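Local atomic coordinates of DNA-binding protein HU (Anabaena sp., PDB entry 1P51), a protein that binds and wraps DNA as a histone-like homodimer, stabilising it against denaturation, and is essential for heterocyst differentiation. Residues E51-K56 against V76-A81. Residues are numbered along the deposited sequence; the frame is centred on the assembly and turned at random.
Sequences ESRERK and VPAFSA. With nucleotides of chain A.
Glu51 and Ala78 form an antiparallel hydrogen-bonded pair. Glu51 N donates to Ala78 O at 3.2 Å. Ala78 N donates to Glu51 O at 2.9 Å. Arg53 and Val76 make the second such pair: Arg53 N gives to Val76 O, and Val76 N to Arg53 O, both at 3.0 Å. Between them lies the non-hydrogen-bonded pair Ser52 and Pro77, which asks for no N-H from Pro77. Ser52 OG is satisfied by Val36 O. The Arg53 guanidinium lies over Ala78 CB, which meets one of its faces 3.5 Å from CZ. NE and NH2 of Arg53 both donate to Glu51 OE2, NE at 2.9 Å in a salt bridge. OE2 lies in the guanidinium plane, while NE meets it on the anti side, 33° out of the carboxylate plane. The two bonds probably help to hold the guanidinium's rotation. With alanine at Arg53, the Glu51 carboxylate would probably lose its cation and Ala78 CB its cover. Arg53 NH2 also has a long, weak ion pair with a DNA phosphate. The strands belong to the beta hairpin that forms one of the two DNA-embracing arms of the HU dimer. The backbone of Arg55 pairs onward with Thr74. Its chain bends at chi2 (-133°), taking NE across Val76 CG2 and the guanidinium to a phosphate. NH1 and NH2 both donate to OP1 of DT11 of chain A, NH1 at 2.9 Å. NH1 also makes a weak bond to O3' of DT10 of chain A.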
# COMPACT_ATOMS: atom_id res chain seq x y z
N GLU E 51 7.32 -3.71 -1.12
CA GLU E 51 8.53 -4.30 -1.69
C GLU E 51 8.35 -4.52 -3.19
O GLU E 51 7.23 -4.48 -3.70
CB GLU E 51 8.88 -5.63 -1.00
CG GLU E 51 7.89 -6.76 -1.25
CD GLU E 51 8.39 -8.11 -0.77
OE1 GLU E 51 9.57 -8.22 -0.39
OE2 GLU E 51 7.59 -9.07 -0.77
N SER E 52 9.47 -4.72 -3.88
CA SER E 52 9.44 -5.11 -5.28
C SER E 52 9.37 -6.63 -5.39
O SER E 52 9.89 -7.35 -4.53
CB SER E 52 10.67 -4.58 -6.01
OG SER E 52 10.57 -3.18 -6.24
N ARG E 53 8.73 -7.11 -6.45
CA ARG E 53 8.66 -8.53 -6.74
C ARG E 53 8.92 -8.76 -8.22
O ARG E 53 8.35 -8.06 -9.07
CB ARG E 53 7.31 -9.11 -6.33
CG ARG E 53 7.24 -9.55 -4.87
CD ARG E 53 5.84 -9.86 -4.37
NE ARG E 53 5.69 -9.60 -2.94
CZ ARG E 53 4.53 -9.56 -2.29
NH1 ARG E 53 3.38 -9.76 -2.93
NH2 ARG E 53 4.51 -9.32 -0.98
N GLU E 54 9.78 -9.72 -8.53
CA GLU E 54 10.12 -10.04 -9.91
C GLU E 54 9.17 -11.09 -10.46
O GLU E 54 8.93 -12.12 -9.82
CB GLU E 54 11.58 -10.51 -10.02
CG GLU E 54 12.62 -9.42 -9.80
CD GLU E 54 13.55 -9.24 -10.99
OE1 GLU E 54 14.28 -10.20 -11.34
OE2 GLU E 54 13.56 -8.14 -11.58
N ARG E 55 8.61 -10.81 -11.64
CA ARG E 55 7.75 -11.76 -12.34
C ARG E 55 8.51 -12.34 -13.52
O ARG E 55 9.11 -11.60 -14.29
CB ARG E 55 6.47 -11.09 -12.83
CG ARG E 55 5.73 -10.28 -11.79
CD ARG E 55 4.23 -10.54 -11.74
NE ARG E 55 3.62 -10.01 -10.52
CZ ARG E 55 3.66 -10.60 -9.33
NH1 ARG E 55 4.28 -11.77 -9.18
NH2 ARG E 55 3.07 -10.04 -8.29
N LYS E 56 8.48 -13.66 -13.66
CA LYS E 56 9.13 -14.32 -14.80
C LYS E 56 8.27 -14.20 -16.05
O LYS E 56 7.07 -13.93 -15.97
CB LYS E 56 9.44 -15.80 -14.50
CG LYS E 56 9.75 -16.12 -13.03
CD LYS E 56 11.21 -15.86 -12.68
CE LYS E 56 11.35 -14.69 -11.71
NZ LYS E 56 12.18 -13.58 -12.28
N VAL E 76 7.43 -5.49 -10.21
CA VAL E 76 6.21 -4.76 -9.83
C VAL E 76 6.18 -4.37 -8.35
O VAL E 76 6.75 -5.07 -7.50
CB VAL E 76 4.92 -5.57 -10.19
CG1 VAL E 76 4.80 -5.78 -11.70
CG2 VAL E 76 4.86 -6.91 -9.44
N PRO E 77 5.52 -3.25 -8.03
CA PRO E 77 5.28 -2.87 -6.63
C PRO E 77 4.27 -3.81 -5.97
O PRO E 77 3.25 -4.15 -6.56
CB PRO E 77 4.69 -1.46 -6.75
CG PRO E 77 5.03 -1.01 -8.12
CD PRO E 77 4.98 -2.24 -8.96
N ALA E 78 4.58 -4.23 -4.75
CA ALA E 78 3.72 -5.13 -4.00
C ALA E 78 3.48 -4.60 -2.60
O ALA E 78 4.23 -3.75 -2.12
CB ALA E 78 4.32 -6.52 -3.95
N PHE E 79 2.43 -5.10 -1.95
CA PHE E 79 2.03 -4.65 -0.63
C PHE E 79 1.55 -5.82 0.22
O PHE E 79 0.79 -6.67 -0.25
CB PHE E 79 0.95 -3.57 -0.75
CG PHE E 79 0.40 -3.10 0.57
CD1 PHE E 79 1.17 -2.29 1.41
CD2 PHE E 79 -0.89 -3.45 0.98
CE1 PHE E 79 0.67 -1.84 2.63
CE2 PHE E 79 -1.40 -3.00 2.20
CZ PHE E 79 -0.62 -2.20 3.02
N SER E 80 2.00 -5.86 1.47
CA SER E 80 1.50 -6.82 2.44
C SER E 80 0.77 -6.05 3.53
O SER E 80 1.34 -5.13 4.13
CB SER E 80 2.66 -7.62 3.04
OG SER E 80 3.06 -8.66 2.17
N ALA E 81 -0.48 -6.41 3.77
CA ALA E 81 -1.28 -5.76 4.80
C ALA E 81 -0.88 -6.28 6.18
O ALA E 81 -0.80 -7.49 6.39
CB ALA E 81 -2.76 -5.98 4.56
P DT A 10 4.98 -16.07 -11.66
OP1 DT A 10 5.35 -14.64 -11.73
OP2 DT A 10 6.04 -17.09 -11.89
O5' DT A 10 4.33 -16.33 -10.22
C5' DT A 10 2.92 -16.33 -10.03
C4' DT A 10 2.43 -15.03 -9.41
O4' DT A 10 1.00 -14.90 -9.62
C3' DT A 10 2.63 -14.96 -7.91
O3' DT A 10 2.94 -13.62 -7.53
C2' DT A 10 1.29 -15.42 -7.33
C1' DT A 10 0.29 -15.02 -8.40
N1 DT A 10 -0.84 -16.00 -8.59
C2 DT A 10 -2.13 -15.60 -8.32
O2 DT A 10 -2.44 -14.48 -7.92
N3 DT A 10 -3.08 -16.57 -8.53
C4 DT A 10 -2.88 -17.86 -8.97
O4 DT A 10 -3.81 -18.65 -9.12
C5 DT A 10 -1.51 -18.22 -9.24
C7 DT A 10 -1.15 -19.59 -9.73
C6 DT A 10 -0.57 -17.28 -9.04
P DT A 11 3.75 -13.34 -6.17
OP1 DT A 11 4.28 -11.97 -6.25
OP2 DT A 11 4.67 -14.48 -5.93
O5' DT A 11 2.61 -13.38 -5.05
C5' DT A 11 1.56 -12.41 -5.02
C4' DT A 11 0.46 -12.87 -4.07
O4' DT A 11 -0.33 -13.89 -4.73
C3' DT A 11 0.95 -13.50 -2.77
O3' DT A 11 0.87 -12.57 -1.68
C2' DT A 11 0.06 -14.72 -2.57
C1' DT A 11 -0.93 -14.68 -3.73
N1 DT A 11 -1.28 -16.04 -4.28
C2 DT A 11 -2.60 -16.47 -4.27
O2 DT A 11 -3.54 -15.82 -3.84
N3 DT A 11 -2.80 -17.73 -4.81
C4 DT A 11 -1.84 -18.58 -5.33
O4 DT A 11 -2.13 -19.68 -5.78
C5 DT A 11 -0.48 -18.07 -5.31
C7 DT A 11 0.66 -18.89 -5.84
C6 DT A 11 -0.28 -16.85 -4.79